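Local structure of glycoside Hydrolase (Bacteroides uniformis, 5T9X) at residues Y196-Y210 against Q306-E320. The protein is a family 16 glycoside hydrolase that probably cleaves agarose-type galactans in a pathway acquired by a human gut bacterium. Residues are numbered along the deposited sequence; the frame is centred on the assembly and turned at random.
Sequences YGSDRVVGDDGHKFY and QSWRAISGLSPTNKE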
loop_
_atom_site.group_PDB
_atom_site.type_symbol
_atom_site.label_atom_id
_atom_site.label_comp_id
_atom_site.label_asym_id
_atom_site.label_seq_id
_atom_site.Cartn_x
_atom_site.Cartn_y
_atom_site.Cartn_z
ATOM N N TYR A 196 -0.396 -7.786 -6.651
ATOM C CA TYR A 196 -0.036 -9.201 -6.497
ATOM C C TYR A 196 0.974 -9.491 -7.600
ATOM O O TYR A 196 0.657 -9.342 -8.784
ATOM C CB TYR A 196 -1.289 -10.078 -6.639
ATOM C CG TYR A 196 -2.423 -9.531 -5.821
ATOM C CD1 TYR A 196 -2.524 -9.829 -4.475
ATOM C CD2 TYR A 196 -3.342 -8.660 -6.368
ATOM C CE1 TYR A 196 -3.540 -9.312 -3.691
ATOM C CE2 TYR A 196 -4.360 -8.129 -5.592
ATOM C CZ TYR A 196 -4.461 -8.467 -4.245
ATOM O OH TYR A 196 -5.456 -7.946 -3.443
ATOM N N GLY A 197 2.194 -9.830 -7.208
ATOM C CA GLY A 197 3.267 -9.978 -8.170
ATOM C C GLY A 197 3.535 -11.346 -8.776
ATOM O O GLY A 197 4.254 -11.431 -9.776
ATOM N N SER A 198 2.987 -12.407 -8.199
ATOM C CA SER A 198 3.265 -13.778 -8.680
ATOM C C SER A 198 2.543 -14.110 -9.978
ATOM O O SER A 198 1.497 -13.521 -10.264
ATOM C CB SER A 198 2.901 -14.806 -7.616
ATOM O OG SER A 198 2.827 -16.088 -8.159
ATOM N N ASP A 199 3.117 -15.036 -10.760
ATOM C CA ASP A 199 2.437 -15.590 -11.946
ATOM C C ASP A 199 1.307 -16.513 -11.589
ATOM O O ASP A 199 0.438 -16.724 -12.409
ATOM C CB ASP A 199 3.380 -16.352 -12.872
ATOM C CG ASP A 199 4.377 -15.435 -13.578
ATOM O OD1 ASP A 199 3.984 -14.322 -14.032
ATOM O OD2 ASP A 199 5.574 -15.806 -13.660
ATOM N N ARG A 200 1.304 -17.082 -10.385
ATOM C CA ARG A 200 0.159 -17.898 -9.976
ATOM C C ARG A 200 -1.084 -17.006 -9.752
ATOM O O ARG A 200 -1.123 -16.170 -8.837
ATOM C CB ARG A 200 0.501 -18.758 -8.761
ATOM C CG ARG A 200 -0.565 -19.810 -8.451
ATOM C CD ARG A 200 -0.001 -21.013 -7.695
ATOM N NE ARG A 200 0.481 -20.662 -6.353
ATOM C CZ ARG A 200 -0.294 -20.493 -5.280
ATOM N NH1 ARG A 200 0.247 -20.172 -4.107
ATOM N NH2 ARG A 200 -1.615 -20.623 -5.365
ATOM N N VAL A 201 -2.086 -17.179 -10.609
ATOM C CA VAL A 201 -3.306 -16.344 -10.572
ATOM C C VAL A 201 -4.610 -17.128 -10.665
ATOM O O VAL A 201 -5.684 -16.546 -10.870
ATOM C CB VAL A 201 -3.285 -15.311 -11.721
ATOM C CG1 VAL A 201 -2.124 -14.343 -11.549
ATOM C CG2 VAL A 201 -3.185 -15.996 -13.082
ATOM N N VAL A 202 -4.525 -18.447 -10.542
ATOM C CA VAL A 202 -5.689 -19.283 -10.758
ATOM C C VAL A 202 -6.056 -19.812 -9.402
ATOM O O VAL A 202 -5.200 -20.346 -8.684
ATOM C CB VAL A 202 -5.426 -20.451 -11.740
ATOM C CG1 VAL A 202 -6.756 -21.062 -12.189
ATOM C CG2 VAL A 202 -4.653 -19.976 -12.973
ATOM N N GLY A 203 -7.329 -19.639 -9.049
ATOM C CA GLY A 203 -7.887 -20.226 -7.835
ATOM C C GLY A 203 -8.113 -21.712 -7.993
ATOM O O GLY A 203 -7.686 -22.304 -8.981
ATOM N N ASP A 204 -8.818 -22.321 -7.045
ATOM C CA ASP A 204 -8.993 -23.775 -7.077
ATOM C C ASP A 204 -10.430 -24.371 -7.258
ATOM O O ASP A 204 -10.540 -25.590 -7.160
ATOM C CB ASP A 204 -8.215 -24.422 -5.883
ATOM C CG ASP A 204 -8.814 -24.096 -4.475
ATOM O OD1 ASP A 204 -9.977 -23.631 -4.361
ATOM O OD2 ASP A 204 -8.100 -24.325 -3.464
ATOM N N ASP A 205 -11.503 -23.649 -7.627
ATOM C CA ASP A 205 -11.557 -22.428 -8.441
ATOM C C ASP A 205 -12.553 -21.460 -7.673
ATOM O O ASP A 205 -12.198 -21.090 -6.543
ATOM C CB ASP A 205 -11.862 -22.862 -9.911
ATOM C CG ASP A 205 -11.131 -21.992 -10.989
ATOM O OD1 ASP A 205 -11.299 -20.760 -11.069
ATOM O OD2 ASP A 205 -10.379 -22.556 -11.802
ATOM N N GLY A 206 -13.705 -20.968 -8.168
ATOM C CA GLY A 206 -14.124 -20.788 -9.580
ATOM C C GLY A 206 -13.788 -19.446 -10.263
ATOM O O GLY A 206 -14.527 -18.999 -11.150
ATOM N N HIS A 207 -12.651 -18.840 -9.896
ATOM C CA HIS A 207 -12.280 -17.480 -10.319
ATOM C C HIS A 207 -10.972 -17.408 -11.167
ATOM O O HIS A 207 -10.045 -18.224 -11.026
ATOM C CB HIS A 207 -12.114 -16.570 -9.065
ATOM C CG HIS A 207 -13.376 -16.313 -8.281
ATOM N ND1 HIS A 207 -14.308 -15.363 -8.650
ATOM C CD2 HIS A 207 -13.824 -16.841 -7.113
ATOM C CE1 HIS A 207 -15.292 -15.341 -7.764
ATOM N NE2 HIS A 207 -15.025 -16.231 -6.822
ATOM N N LYS A 208 -10.922 -16.412 -12.052
ATOM C CA LYS A 208 -9.653 -15.812 -12.484
ATOM C C LYS A 208 -9.395 -14.618 -11.521
ATOM O O LYS A 208 -10.340 -13.958 -11.061
ATOM C CB LYS A 208 -9.730 -15.368 -13.949
ATOM N N PHE A 209 -8.132 -14.396 -11.162
ATOM C CA PHE A 209 -7.739 -13.229 -10.367
ATOM C C PHE A 209 -6.870 -12.269 -11.185
ATOM O O PHE A 209 -6.245 -12.652 -12.176
ATOM C CB PHE A 209 -7.012 -13.659 -9.101
ATOM C CG PHE A 209 -7.898 -14.335 -8.095
ATOM C CD1 PHE A 209 -8.405 -13.638 -7.016
ATOM C CD2 PHE A 209 -8.238 -15.678 -8.239
ATOM C CE1 PHE A 209 -9.236 -14.266 -6.089
ATOM C CE2 PHE A 209 -9.060 -16.319 -7.318
ATOM C CZ PHE A 209 -9.561 -15.613 -6.238
ATOM N N TYR A 210 -6.850 -11.007 -10.775
ATOM C CA TYR A 210 -6.005 -10.001 -11.432
ATOM C C TYR A 210 -4.526 -10.348 -11.200
ATOM O O TYR A 210 -4.114 -10.743 -10.094
ATOM C CB TYR A 210 -6.356 -8.569 -10.960
ATOM C CG TYR A 210 -7.646 -7.990 -11.568
ATOM C CD1 TYR A 210 -7.706 -7.622 -12.914
ATOM C CD2 TYR A 210 -8.783 -7.795 -10.806
ATOM C CE1 TYR A 210 -8.864 -7.071 -13.475
ATOM C CE2 TYR A 210 -9.944 -7.257 -11.351
ATOM C CZ TYR A 210 -9.989 -6.894 -12.689
ATOM O OH TYR A 210 -11.148 -6.369 -13.253
ATOM N N GLN A 306 -4.393 -12.024 1.884
ATOM C CA GLN A 306 -5.762 -11.523 1.976
ATOM C C GLN A 306 -6.770 -12.652 1.958
ATOM O O GLN A 306 -6.589 -13.605 1.215
ATOM C CB GLN A 306 -6.046 -10.556 0.845
ATOM C CG GLN A 306 -5.337 -9.226 1.021
ATOM C CD GLN A 306 -5.466 -8.328 -0.192
ATOM O OE1 GLN A 306 -5.819 -8.775 -1.279
ATOM N NE2 GLN A 306 -5.155 -7.054 -0.013
ATOM N N SER A 307 -7.824 -12.525 2.762
ATOM C CA SER A 307 -8.790 -13.611 3.003
ATOM C C SER A 307 -9.463 -14.166 1.751
ATOM O O SER A 307 -9.424 -15.362 1.505
ATOM C CB SER A 307 -9.856 -13.156 3.998
ATOM O OG SER A 307 -9.234 -12.660 5.166
ATOM N N TRP A 308 -10.075 -13.285 0.979
ATOM C CA TRP A 308 -10.779 -13.644 -0.267
ATOM C C TRP A 308 -9.912 -14.380 -1.294
ATOM O O TRP A 308 -10.412 -15.194 -2.094
ATOM C CB TRP A 308 -11.402 -12.395 -0.887
ATOM C CG TRP A 308 -10.413 -11.280 -1.233
ATOM C CD1 TRP A 308 -9.826 -10.377 -0.366
ATOM C CD2 TRP A 308 -9.930 -10.944 -2.541
ATOM N NE1 TRP A 308 -9.000 -9.524 -1.063
ATOM C CE2 TRP A 308 -9.043 -9.849 -2.396
ATOM C CE3 TRP A 308 -10.162 -11.464 -3.833
ATOM C CZ2 TRP A 308 -8.374 -9.262 -3.498
ATOM C CZ3 TRP A 308 -9.485 -10.883 -4.944
ATOM C CH2 TRP A 308 -8.602 -9.794 -4.759
ATOM N N ARG A 309 -8.613 -14.099 -1.272
ATOM C CA ARG A 309 -7.659 -14.829 -2.096
ATOM C C ARG A 309 -7.223 -16.119 -1.439
ATOM O O ARG A 309 -7.062 -17.139 -2.111
ATOM C CB ARG A 309 -6.448 -13.972 -2.391
ATOM C CG ARG A 309 -6.735 -12.975 -3.489
ATOM C CD ARG A 309 -5.682 -11.902 -3.532
ATOM N NE ARG A 309 -4.362 -12.466 -3.779
ATOM C CZ ARG A 309 -3.861 -12.778 -4.973
ATOM N NH1 ARG A 309 -4.563 -12.599 -6.094
ATOM N NH2 ARG A 309 -2.624 -13.269 -5.043
ATOM N N ALA A 310 -7.001 -16.078 -0.134
ATOM C CA ALA A 310 -6.511 -17.261 0.574
ATOM C C ALA A 310 -7.552 -18.385 0.577
ATOM O O ALA A 310 -7.239 -19.564 0.440
ATOM C CB ALA A 310 -6.098 -16.912 1.993
ATOM N N ILE A 311 -8.802 -18.006 0.709
ATOM C CA ILE A 311 -9.856 -18.988 0.727
ATOM C C ILE A 311 -10.031 -19.723 -0.611
ATOM O O ILE A 311 -10.583 -20.807 -0.629
ATOM C CB ILE A 311 -11.155 -18.337 1.211
ATOM C CG1 ILE A 311 -12.018 -19.384 1.891
ATOM C CG2 ILE A 311 -11.852 -17.614 0.080
ATOM C CD1 ILE A 311 -13.109 -18.747 2.714
ATOM N N SER A 312 -9.549 -19.136 -1.705
ATOM C CA SER A 312 -9.604 -19.740 -3.023
ATOM C C SER A 312 -8.266 -20.369 -3.475
ATOM O O SER A 312 -8.104 -20.683 -4.656
ATOM C CB SER A 312 -10.097 -18.698 -4.042
ATOM O OG SER A 312 -11.322 -18.112 -3.595
ATOM N N GLY A 313 -7.330 -20.581 -2.551
ATOM C CA GLY A 313 -6.083 -21.270 -2.864
ATOM C C GLY A 313 -4.870 -20.400 -3.211
ATOM O O GLY A 313 -3.841 -20.931 -3.646
ATOM N N LEU A 314 -4.948 -19.081 -3.016
ATOM C CA LEU A 314 -3.806 -18.206 -3.347
ATOM C C LEU A 314 -2.950 -17.800 -2.140
ATOM O O LEU A 314 -2.160 -16.859 -2.233
ATOM C CB LEU A 314 -4.279 -16.989 -4.169
ATOM C CG LEU A 314 -4.649 -17.441 -5.577
ATOM C CD1 LEU A 314 -5.699 -16.553 -6.189
ATOM C CD2 LEU A 314 -3.434 -17.468 -6.463
ATOM N N SER A 315 -3.083 -18.502 -1.016
ATOM C CA SER A 315 -2.144 -18.342 0.089
ATOM C C SER A 315 -0.810 -18.922 -0.414
ATOM O O SER A 315 -0.820 -19.845 -1.225
ATOM C CB SER A 315 -2.647 -19.055 1.335
ATOM O OG SER A 315 -1.762 -18.893 2.444
ATOM N N PRO A 316 0.340 -18.338 -0.019
ATOM C CA PRO A 316 1.611 -18.909 -0.488
ATOM C C PRO A 316 1.889 -20.286 0.105
ATOM O O PRO A 316 1.680 -20.493 1.302
ATOM C CB PRO A 316 2.669 -17.930 0.015
ATOM C CG PRO A 316 1.936 -16.715 0.381
ATOM C CD PRO A 316 0.543 -17.089 0.730
ATOM N N THR A 317 2.380 -21.198 -0.735
ATOM C CA THR A 317 2.728 -22.571 -0.313
ATOM C C THR A 317 4.019 -22.546 0.488
ATOM O O THR A 317 4.829 -21.625 0.365
ATOM C CB THR A 317 2.909 -23.527 -1.528
ATOM O OG1 THR A 317 4.063 -23.141 -2.298
ATOM C CG2 THR A 317 1.682 -23.517 -2.430
ATOM N N ASN A 318 4.232 -23.567 1.297
ATOM C CA ASN A 318 5.501 -23.693 2.015
ATOM C C ASN A 318 6.709 -23.734 1.034
ATOM O O ASN A 318 7.781 -23.192 1.339
ATOM C CB ASN A 318 5.466 -24.928 2.928
ATOM C CG ASN A 318 4.510 -24.757 4.095
ATOM O OD1 ASN A 318 4.707 -23.887 4.926
ATOM N ND2 ASN A 318 3.480 -25.583 4.160
ATOM N N LYS A 319 6.512 -24.351 -0.144
ATOM C CA LYS A 319 7.570 -24.449 -1.165
ATOM C C LYS A 319 7.928 -23.046 -1.689
ATOM O O LYS A 319 9.098 -22.672 -1.651
ATOM C CB LYS A 319 7.174 -25.413 -2.297
ATOM C CG LYS A 319 8.342 -25.967 -3.109
ATOM N N GLU A 320 6.924 -22.262 -2.113
ATOM C CA GLU A 320 7.130 -20.856 -2.552
ATOM C C GLU A 320 7.837 -19.982 -1.491
ATOM O O GLU A 320 8.661 -19.143 -1.830
ATOM C CB GLU A 320 5.797 -20.194 -2.963
ATOM C CG GLU A 320 5.158 -20.697 -4.271
ATOM C CD GLU A 320 3.676 -20.292 -4.468
ATOM O OE1 GLU A 320 2.999 -19.882 -3.498
ATOM O OE2 GLU A 320 3.153 -20.392 -5.606
HETATM O O HOH W 1 -0.996 -13.696 -7.708
HETATM O O HOH W 2 -3.534 -13.037 -8.586
#
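Arg200 grips Glu320 side-on in a salt bridge, NE to OE2 and NH1 to OE1, both 2.8 Å, with guanidinium and carboxylate nearly coplanar (21°). The same guanidinium plane also serves two backbone carbonyls: NH1 reaches Ser315 O from above the carbonyl plane, and NH2 meets Gly313 O at 2.8 Å. Glu320 OE1 additionally accepts from Thr317 N. A leucine in place of Arg200 would probably leave the Glu320 carboxylate without its counter-charge and both carbonyls without these donors.

A second guanidinium, that of Arg309, lies flat on the Tyr196 ring, centres 3.8 Å apart, as an off-centre cation-pi stack; a bend at chi3 (60°) turns it onto that face. NH2 binds Thr174 O; in the guanidinium plane, NH2 and NH1 each hold a water, leading to Arg200 O and Tyr210 O. Tyr196 OH lies 2.3 Å from Gln306 OE1, so short that the detail of this hydrogen bond is doubtful.

Apolar contacts centre on Phe209: Leu314 CD1 sits over one face, 3.6 Å from the centroid, and Trp308 CZ3 comes within 3.6 Å of Phe209 CE1, the rings oblique at 33°.

The loop after strand 188-195 is thus joined to helix 307-310 and to the loop beyond its Schellman end at Gly313. With both arginines spreading N-H groups over carboxylate, carbonyls and water, the two loops are probably fixed against each other on the beta-sandwich (jelly-roll) expected of family 16.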